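Local structure of FG41 Malonate Semialdehyde Decarboxylase (Coryneform bacterium, 3MJZ) at residues P1-D6 with I68-Q73; I5-D10 with Q40-H45; T72-T77 with I106-P111. The protein is an enzyme of the tautomerase family in the MIF clan, built from paired beta-alpha-beta units and assembled as a trimer. All coordinates share one frame; numbering follows the deposited sequence.

Interaction 1: residues P1-D6 with I68-Q73; sequences PLIRID and IHVFTQ
Leu2 to Ile5 pair with Ile68 to Phe71 in the antiparallel join at the middle of the four-stranded sheet, where the two beta-alpha-beta units of the tautomerase fold meet. The short strands run at 169° to one another, and two reciprocal bond pairs give the register: Leu2 N to Phe71 O (3.0 Å) with Phe71 N to Leu2 O, and Arg4 N to His69 O with His69 N to Arg4 O. Between these two bonded pairs lies the non-hydrogen-bonded pair Ile3-Val70; a second such pair, Ile5-Ile68, follows beyond Arg4-His69. On that face Ile3 CG2 touches Ile68 CG2 at 3.4 Å, while Ile5 and Ile68 lie alongside each other, CG2 to CD1 at 3.7 Å. Leu27 and Val23 of helix 13-30 pack onto Ile3 and Ile68, respectively.

The other face holds Leu2, Arg4, His69 and Phe71 and looks into the trimer. Arg4 runs extended from CG to NE, and its CD passes Phe71 CE1 at 3.9 Å with the guanidinium plane perpendicular to the ring; NH1 forms a salt bridge with Asp6 of the second subunit, whereas buried NE has no partner in the model. At the chain start Pro1, the amino-terminal proline that marks this superfamily, directs its CB toward strand 66-73, 3.2 Å from Phe71 O.

Interaction 2: residues I5-D10 with Q40-H45; sequences IDLTSD and QILTAH
Leu7 O is gripped twice by His45, from the backbone N at 2.9 Å and from the ring ND1 at 3.2 Å. The ring bond is nearly straight, 166° at the hydrogen, and Leu7 O lies in the plane of the imidazole. With CG beside its own backbone N (chi1 -55°), the ring lies close enough for ND1 to reach the same carbonyl, and that bond restrains the ring's rotation.

Around it runs a parallel ladder whose short strands are inclined at 26°: Ile5 N binds Ile41 O, Thr43 N binds Ile5 O (3.0 Å), and Leu7 N binds Thr43 O. One more link, Ser9 N to His45 O at 2.6 Å, carries the pairing past the end of strand 2-8. Thr8 OG1 then donates to Asp10 OD1 on its syn side but well out of the carboxylate plane, tying the turn that follows.

Asp6 and Thr43 point the same way from adjoining strands, with Asp6 OD1 at 3.3 Å from Thr43 CB. A water lies 2.8 Å from Thr43 OG1, in hydrogen-bonding contact, and can donate to Ile41 O or, weakly, to Asp6 OD2, though it has more acceptors within range than protons to give. The stronger partner of Asp6 OD2 is Arg4 of the third subunit, which makes that carboxylate part of the subunit interface too.

On the reverse side the contacts are apolar, with Ile5 CD1 against Leu42 CD1 at 3.8 Å and Leu7 CD2 near Leu42 CG at 4.3 Å. Strands 2-8 and 39-45 are the two strands of a beta-alpha-beta unit, and its connecting helix 13-30 covers this face, Ile19 meeting Leu7 and Ala20 meeting Leu42, while strand 66-73 flanks Ile5 through Val66.

Interaction 3: residues T72-T77 with I106-P111; sequences TQAGRT and ITENAP
Thr72 and Gln73 pair in parallel with Glu108 and Asn109, after which the two chains part, the end-to-end directions of the touching portions standing 77° apart. Three backbone bonds hold them: Thr72 N to Thr107 O (3.1 Å), Asn109 N to Thr72 O (3.0 Å) and Ala74 N to Asn109 O (2.8 Å). The last reaches beyond the end of strand 66-73, so the ladder outlasts the regular strand by one residue. A CA-H...O contact from Glu108 CA to Thr72 O, 3.1 Å long, adds to the grip on that carbonyl.

Thr72 and Ile106 lie side by side, CG2 to CG2 at 3.9 Å. The two strands are those of the second beta-alpha-beta unit of the tautomerase fold, connected by helix 78-92, whose Phe85 packs on Ile106 and whose Lys81 forms a salt bridge with Glu108 OE2. Extended beyond CG, the Glu108 side chain runs alongside the departing chain and leaves OE2 3.8 Å from Ala74 CA.

Asn109 takes CG between its backbone N and carbonyl carbon (chi1 65°), a torsion that brings the amide back toward Thr72, with OD1 3.5 Å from Thr72 O. Those two oxygens do not bond each other; ND2 donates to Ile106 O of the second subunit, and OD1 takes a weak bond from Trp114 NE1. Farther along, Gln73 reaches out extended to cross the ring of Pro111 at an oblique angle, OE1 meeting CB at 3.4 Å, with Tyr123 of helix 122-125 touching both residues.

Overall arrangement
The three contacts step across one mixed sheet in the strand order 39-45, 2-8, 66-73, 102-109. Interaction 1 is the antiparallel middle; interactions 2 and 3 are the parallel pairs on its two flanks, one in each beta-alpha-beta unit. Interaction 1 shares Ile5 and Asp6 with interaction 2, their centres about 13 Å apart, and Thr72 and Gln73 with interaction 3, about 11 Å centre to centre. Probable backbone hydrogen bonds connect them, Ile3 O to Ile41 N at 2.8 Å and Val70 O to Thr107 N at 2.7 Å. Interactions 2 and 3 do not touch: their nearest atoms are about 11 Å apart and their centres about 23 Å. All three contacts reach the second subunit of the trimer.

Interaction 1: residues P1-D6 with I68-Q73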
loop_
_atom_site.group_PDB
_atom_site.type_symbol
_atom_site.label_atom_id
_atom_site.label_comp_id
_atom_site.label_asym_id
_atom_site.label_seq_id
_atom_site.Cartn_x
_atom_site.Cartn_y
_atom_site.Cartn_z
ATOM N N PRO A 1 12.427 5.956 -3.445
ATOM C CA PRO A 1 11.121 5.321 -3.426
ATOM C C PRO A 1 10.909 4.426 -2.213
ATOM O O PRO A 1 11.873 4.096 -1.513
ATOM C CB PRO A 1 11.116 4.500 -4.712
ATOM C CG PRO A 1 12.519 4.216 -5.005
ATOM C CD PRO A 1 13.359 5.259 -4.346
ATOM N N LEU A 2 9.649 4.072 -1.961
ATOM C CA LEU A 2 9.293 3.100 -0.947
ATOM C C LEU A 2 8.817 1.877 -1.697
ATOM O O LEU A 2 7.972 1.976 -2.594
ATOM C CB LEU A 2 8.195 3.627 0.000
ATOM C CG LEU A 2 7.639 2.651 1.072
ATOM C CD1 LEU A 2 8.682 2.111 2.034
ATOM C CD2 LEU A 2 6.494 3.266 1.840
ATOM N N ILE A 3 9.378 0.724 -1.332
ATOM C CA ILE A 3 9.083 -0.555 -2.002
ATOM C C ILE A 3 8.479 -1.510 -0.997
ATOM O O ILE A 3 9.045 -1.777 0.057
ATOM C CB ILE A 3 10.316 -1.153 -2.743
ATOM C CG1 ILE A 3 10.774 -0.210 -3.844
ATOM C CG2 ILE A 3 10.014 -2.473 -3.396
ATOM C CD1 ILE A 3 11.866 0.629 -3.397
ATOM N N ARG A 4 7.277 -1.956 -1.316
ATOM C CA ARG A 4 6.589 -2.966 -0.552
ATOM C C ARG A 4 6.800 -4.245 -1.313
ATOM O O ARG A 4 6.250 -4.421 -2.428
ATOM C CB ARG A 4 5.079 -2.636 -0.441
ATOM C CG ARG A 4 4.772 -1.423 0.416
ATOM C CD ARG A 4 3.295 -1.273 0.783
ATOM N NE ARG A 4 3.169 -0.058 1.581
ATOM C CZ ARG A 4 3.207 -0.021 2.909
ATOM N NH1 ARG A 4 3.312 -1.140 3.617
ATOM N NH2 ARG A 4 3.116 1.140 3.534
ATOM N N ILE A 5 7.629 -5.116 -0.740
ATOM C CA ILE A 5 7.843 -6.458 -1.321
ATOM C C ILE A 5 7.015 -7.481 -0.573
ATOM O O ILE A 5 7.291 -7.798 0.594
ATOM C CB ILE A 5 9.328 -6.896 -1.359
ATOM C CG1 ILE A 5 10.169 -5.875 -2.138
ATOM C CG2 ILE A 5 9.467 -8.256 -2.009
ATOM C CD1 ILE A 5 11.200 -5.247 -1.369
ATOM N N ASP A 6 5.993 -7.987 -1.247
ATOM C CA ASP A 6 5.151 -9.012 -0.662
ATOM C C ASP A 6 5.465 -10.388 -1.259
ATOM O O ASP A 6 5.248 -10.641 -2.443
ATOM C CB ASP A 6 3.673 -8.628 -0.779
ATOM C CG ASP A 6 3.280 -7.539 0.209
ATOM O OD1 ASP A 6 2.864 -7.903 1.328
ATOM O OD2 ASP A 6 3.375 -6.321 -0.139
ATOM N N ILE A 68 6.090 -6.885 -6.129
ATOM C CA ILE A 68 6.854 -5.645 -5.823
ATOM C C ILE A 68 6.016 -4.425 -6.237
ATOM O O ILE A 68 5.672 -4.271 -7.395
ATOM C CB ILE A 68 8.215 -5.545 -6.625
ATOM C CG1 ILE A 68 8.861 -6.916 -6.881
ATOM C CG2 ILE A 68 9.179 -4.601 -5.958
ATOM C CD1 ILE A 68 9.202 -7.634 -5.652
ATOM N N HIS A 69 5.711 -3.576 -5.266
ATOM C CA HIS A 69 4.878 -2.392 -5.424
ATOM C C HIS A 69 5.800 -1.182 -5.170
ATOM O O HIS A 69 6.296 -0.953 -4.059
ATOM C CB HIS A 69 3.747 -2.467 -4.401
ATOM C CG HIS A 69 2.549 -1.623 -4.720
ATOM N ND1 HIS A 69 2.573 -0.572 -5.615
ATOM C CD2 HIS A 69 1.303 -1.639 -4.197
ATOM C CE1 HIS A 69 1.384 -0.006 -5.662
ATOM N NE2 HIS A 69 0.600 -0.626 -4.797
ATOM N N VAL A 70 6.071 -0.443 -6.235
ATOM C CA VAL A 70 7.021 0.655 -6.192
ATOM C C VAL A 70 6.261 1.973 -6.041
ATOM O O VAL A 70 5.359 2.294 -6.835
ATOM C CB VAL A 70 7.910 0.648 -7.450
ATOM C CG1 VAL A 70 8.915 1.767 -7.393
ATOM C CG2 VAL A 70 8.617 -0.703 -7.575
ATOM N N PHE A 71 6.582 2.692 -4.969
ATOM C CA PHE A 71 6.019 4.016 -4.720
ATOM C C PHE A 71 7.113 5.031 -4.974
ATOM O O PHE A 71 8.054 5.125 -4.210
ATOM C CB PHE A 71 5.478 4.142 -3.292
ATOM C CG PHE A 71 4.289 3.278 -3.021
ATOM C CD1 PHE A 71 4.451 1.970 -2.584
ATOM C CD2 PHE A 71 3.005 3.768 -3.185
ATOM C CE1 PHE A 71 3.357 1.161 -2.326
ATOM C CE2 PHE A 71 1.903 2.961 -2.924
ATOM C CZ PHE A 71 2.082 1.654 -2.495
ATOM N N THR A 72 6.976 5.788 -6.056
ATOM C CA THR A 72 8.015 6.703 -6.465
ATOM C C THR A 72 7.424 8.019 -7.010
ATOM O O THR A 72 6.221 8.099 -7.324
ATOM C CB THR A 72 8.965 6.020 -7.484
ATOM O OG1 THR A 72 10.190 6.765 -7.593
ATOM C CG2 THR A 72 8.302 5.888 -8.854
ATOM N N GLN A 73 8.277 9.042 -7.093
ATOM C CA GLN A 73 7.930 10.342 -7.666
ATOM C C GLN A 73 7.543 10.229 -9.133
ATOM O O GLN A 73 8.111 9.419 -9.875
ATOM C CB GLN A 73 9.098 11.329 -7.523
ATOM C CG GLN A 73 9.520 11.522 -6.099
ATOM C CD GLN A 73 10.797 12.305 -5.958
ATOM O OE1 GLN A 73 10.843 13.512 -6.215
ATOM N NE2 GLN A 73 11.840 11.630 -5.500
#

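Interaction 2: residues I5-D10 with Q40-H45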
loop_
_atom_site.group_PDB
_atom_site.type_symbol
_atom_site.label_atom_id
_atom_site.label_comp_id
_atom_site.label_asym_id
_atom_site.label_seq_id
_atom_site.Cartn_x
_atom_site.Cartn_y
_atom_site.Cartn_z
ATOM N N ILE A 5 7.629 -5.116 -0.740
ATOM C CA ILE A 5 7.843 -6.458 -1.321
ATOM C C ILE A 5 7.015 -7.481 -0.573
ATOM O O ILE A 5 7.291 -7.798 0.594
ATOM C CB ILE A 5 9.328 -6.896 -1.359
ATOM C CG1 ILE A 5 10.169 -5.875 -2.138
ATOM C CG2 ILE A 5 9.467 -8.256 -2.009
ATOM C CD1 ILE A 5 11.200 -5.247 -1.369
ATOM N N ASP A 6 5.993 -7.987 -1.247
ATOM C CA ASP A 6 5.151 -9.012 -0.662
ATOM C C ASP A 6 5.465 -10.388 -1.259
ATOM O O ASP A 6 5.248 -10.641 -2.443
ATOM C CB ASP A 6 3.673 -8.628 -0.779
ATOM C CG ASP A 6 3.280 -7.539 0.209
ATOM O OD1 ASP A 6 2.864 -7.903 1.328
ATOM O OD2 ASP A 6 3.375 -6.321 -0.139
ATOM N N LEU A 7 6.014 -11.260 -0.426
ATOM C CA LEU A 7 6.475 -12.572 -0.881
ATOM C C LEU A 7 5.921 -13.663 0.021
ATOM O O LEU A 7 5.074 -13.382 0.839
ATOM C CB LEU A 7 8.000 -12.612 -1.010
ATOM C CG LEU A 7 8.981 -12.245 0.097
ATOM C CD1 LEU A 7 10.376 -12.516 -0.424
ATOM C CD2 LEU A 7 8.893 -10.798 0.455
ATOM N N THR A 8 6.393 -14.894 -0.132
ATOM C CA THR A 8 5.815 -16.043 0.555
ATOM C C THR A 8 6.740 -16.709 1.590
ATOM O O THR A 8 7.963 -16.674 1.492
ATOM C CB THR A 8 5.325 -17.121 -0.474
ATOM O OG1 THR A 8 6.424 -17.520 -1.327
ATOM C CG2 THR A 8 4.136 -16.591 -1.298
ATOM N N SER A 9 6.105 -17.354 2.559
ATOM C CA SER A 9 6.749 -17.892 3.741
ATOM C C SER A 9 7.693 -19.059 3.475
ATOM O O SER A 9 8.580 -19.346 4.284
ATOM C CB SER A 9 5.662 -18.322 4.717
ATOM O OG SER A 9 6.048 -18.035 6.039
ATOM N N ASP A 10 7.500 -19.747 2.357
ATOM C CA ASP A 10 8.408 -20.842 1.981
ATOM C C ASP A 10 9.825 -20.387 1.575
ATOM O O ASP A 10 10.748 -21.201 1.533
ATOM C CB ASP A 10 7.788 -21.723 0.882
ATOM C CG ASP A 10 7.593 -20.982 -0.412
ATOM O OD1 ASP A 10 6.676 -20.144 -0.493
ATOM O OD2 ASP A 10 8.360 -21.244 -1.355
ATOM N N GLN A 40 12.393 -0.215 2.062
ATOM C CA GLN A 40 11.700 -1.450 1.718
ATOM C C GLN A 40 10.962 -2.016 2.907
ATOM O O GLN A 40 11.394 -1.863 4.046
ATOM C CB GLN A 40 12.693 -2.464 1.156
ATOM C CG GLN A 40 13.553 -1.887 -0.001
ATOM C CD GLN A 40 14.488 -2.922 -0.581
ATOM O OE1 GLN A 40 15.263 -3.554 0.147
ATOM N NE2 GLN A 40 14.409 -3.121 -1.894
ATOM N N ILE A 41 9.815 -2.618 2.636
ATOM C CA ILE A 41 9.057 -3.367 3.641
ATOM C C ILE A 41 8.845 -4.777 3.081
ATOM O O ILE A 41 8.185 -4.916 2.057
ATOM C CB ILE A 41 7.651 -2.718 3.930
ATOM C CG1 ILE A 41 7.743 -1.162 3.984
ATOM C CG2 ILE A 41 6.931 -3.431 5.114
ATOM C CD1 ILE A 41 7.113 -0.485 5.149
ATOM N N LEU A 42 9.413 -5.801 3.727
ATOM C CA LEU A 42 9.138 -7.205 3.351
ATOM C C LEU A 42 8.020 -7.821 4.175
ATOM O O LEU A 42 8.050 -7.800 5.401
ATOM C CB LEU A 42 10.389 -8.084 3.462
ATOM C CG LEU A 42 11.481 -8.032 2.384
ATOM C CD1 LEU A 42 11.975 -6.610 2.143
ATOM C CD2 LEU A 42 12.640 -8.902 2.817
ATOM N N THR A 43 7.027 -8.365 3.492
ATOM C CA THR A 43 5.952 -9.104 4.149
ATOM C C THR A 43 5.859 -10.520 3.541
ATOM O O THR A 43 5.442 -10.708 2.372
ATOM C CB THR A 43 4.592 -8.341 4.103
ATOM O OG1 THR A 43 4.788 -6.972 4.491
ATOM C CG2 THR A 43 3.572 -8.964 5.058
ATOM N N ALA A 44 6.304 -11.493 4.341
ATOM C CA ALA A 44 6.180 -12.903 4.020
ATOM C C ALA A 44 4.809 -13.435 4.465
ATOM O O ALA A 44 4.419 -13.306 5.622
ATOM C CB ALA A 44 7.295 -13.673 4.683
ATOM N N HIS A 45 4.073 -14.016 3.532
ATOM C CA HIS A 45 2.752 -14.547 3.804
ATOM C C HIS A 45 2.749 -16.065 3.638
ATOM O O HIS A 45 3.593 -16.618 2.919
ATOM C CB HIS A 45 1.742 -13.965 2.809
ATOM C CG HIS A 45 1.717 -12.473 2.758
ATOM N ND1 HIS A 45 2.673 -11.737 2.095
ATOM C CD2 HIS A 45 0.834 -11.580 3.261
ATOM C CE1 HIS A 45 2.395 -10.454 2.209
ATOM N NE2 HIS A 45 1.283 -10.333 2.910
HETATM O O HOH W 1 5.036 -5.600 2.095
#

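Interaction 3: residues T72-T77 with I106-P111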
loop_
_atom_site.group_PDB
_atom_site.type_symbol
_atom_site.label_atom_id
_atom_site.label_comp_id
_atom_site.label_asym_id
_atom_site.label_seq_id
_atom_site.Cartn_x
_atom_site.Cartn_y
_atom_site.Cartn_z
ATOM N N THR A 72 6.976 5.788 -6.056
ATOM C CA THR A 72 8.015 6.703 -6.465
ATOM C C THR A 72 7.424 8.019 -7.010
ATOM O O THR A 72 6.221 8.099 -7.324
ATOM C CB THR A 72 8.965 6.020 -7.484
ATOM O OG1 THR A 72 10.190 6.765 -7.593
ATOM C CG2 THR A 72 8.302 5.888 -8.854
ATOM N N GLN A 73 8.277 9.042 -7.093
ATOM C CA GLN A 73 7.930 10.342 -7.666
ATOM C C GLN A 73 7.543 10.229 -9.133
ATOM O O GLN A 73 8.111 9.419 -9.875
ATOM C CB GLN A 73 9.098 11.329 -7.523
ATOM C CG GLN A 73 9.520 11.522 -6.099
ATOM C CD GLN A 73 10.797 12.305 -5.958
ATOM O OE1 GLN A 73 10.843 13.512 -6.215
ATOM N NE2 GLN A 73 11.840 11.630 -5.500
ATOM N N ALA A 74 6.571 11.048 -9.532
ATOM C CA ALA A 74 6.157 11.171 -10.928
ATOM C C ALA A 74 7.321 11.692 -11.780
ATOM O O ALA A 74 8.222 12.354 -11.261
ATOM C CB ALA A 74 4.956 12.100 -11.024
ATOM N N GLY A 75 7.325 11.368 -13.073
ATOM C CA GLY A 75 8.309 11.941 -13.984
ATOM C C GLY A 75 9.205 10.979 -14.726
ATOM O O GLY A 75 9.862 11.371 -15.701
ATOM N N ARG A 76 9.251 9.732 -14.264
ATOM C CA ARG A 76 9.972 8.668 -14.976
ATOM C C ARG A 76 9.218 8.342 -16.269
ATOM O O ARG A 76 7.988 8.191 -16.255
ATOM C CB ARG A 76 10.146 7.419 -14.083
ATOM C CG ARG A 76 11.404 7.405 -13.181
ATOM C CD ARG A 76 11.413 8.544 -12.193
ATOM N NE ARG A 76 12.437 8.498 -11.139
ATOM C CZ ARG A 76 13.752 8.601 -11.329
ATOM N NH1 ARG A 76 14.269 8.683 -12.556
ATOM N NH2 ARG A 76 14.561 8.584 -10.281
ATOM N N THR A 77 9.939 8.269 -17.388
ATOM C CA THR A 77 9.319 7.971 -18.690
ATOM C C THR A 77 8.748 6.556 -18.739
ATOM O O THR A 77 9.114 5.707 -17.926
ATOM C CB THR A 77 10.316 8.104 -19.881
ATOM O OG1 THR A 77 11.393 7.167 -19.725
ATOM C CG2 THR A 77 10.852 9.557 -20.048
ATOM N N ILE A 106 3.579 0.206 -10.014
ATOM C CA ILE A 106 4.142 1.496 -9.683
ATOM C C ILE A 106 3.002 2.417 -9.335
ATOM O O ILE A 106 2.033 2.511 -10.075
ATOM C CB ILE A 106 4.893 2.199 -10.838
ATOM C CG1 ILE A 106 5.841 1.278 -11.622
ATOM C CG2 ILE A 106 5.616 3.441 -10.304
ATOM C CD1 ILE A 106 6.964 0.728 -10.857
ATOM N N THR A 107 3.143 3.101 -8.207
ATOM C CA THR A 107 2.215 4.128 -7.797
ATOM C C THR A 107 3.001 5.416 -7.577
ATOM O O THR A 107 4.036 5.422 -6.908
ATOM C CB THR A 107 1.441 3.727 -6.538
ATOM O OG1 THR A 107 0.759 2.497 -6.790
ATOM C CG2 THR A 107 0.425 4.806 -6.179
ATOM N N GLU A 108 2.487 6.501 -8.144
ATOM C CA GLU A 108 3.229 7.752 -8.232
ATOM C C GLU A 108 2.762 8.835 -7.265
ATOM O O GLU A 108 1.560 8.933 -6.919
ATOM C CB GLU A 108 3.192 8.272 -9.678
ATOM C CG GLU A 108 3.875 7.321 -10.686
ATOM C CD GLU A 108 4.136 7.991 -12.007
ATOM O OE1 GLU A 108 3.215 8.676 -12.511
ATOM O OE2 GLU A 108 5.262 7.863 -12.532
ATOM N N ASN A 109 3.728 9.645 -6.833
ATOM C CA ASN A 109 3.434 10.842 -6.069
ATOM C C ASN A 109 4.303 12.046 -6.470
ATOM O O ASN A 109 4.772 12.126 -7.607
ATOM C CB ASN A 109 3.362 10.563 -4.537
ATOM C CG ASN A 109 4.709 10.120 -3.894
ATOM O OD1 ASN A 109 5.790 10.186 -4.494
ATOM N ND2 ASN A 109 4.625 9.706 -2.635
ATOM N N ALA A 110 4.498 12.976 -5.538
ATOM C CA ALA A 110 5.306 14.168 -5.765
ATOM C C ALA A 110 6.443 14.316 -4.724
ATOM O O ALA A 110 6.371 13.745 -3.624
ATOM C CB ALA A 110 4.406 15.418 -5.796
ATOM N N PRO A 111 7.512 15.052 -5.084
ATOM C CA PRO A 111 8.610 15.323 -4.157
ATOM C C PRO A 111 8.182 15.897 -2.802
ATOM O O PRO A 111 8.828 15.623 -1.783
ATOM C CB PRO A 111 9.486 16.318 -4.911
ATOM C CG PRO A 111 8.741 16.694 -6.133
ATOM C CD PRO A 111 7.775 15.611 -6.417
#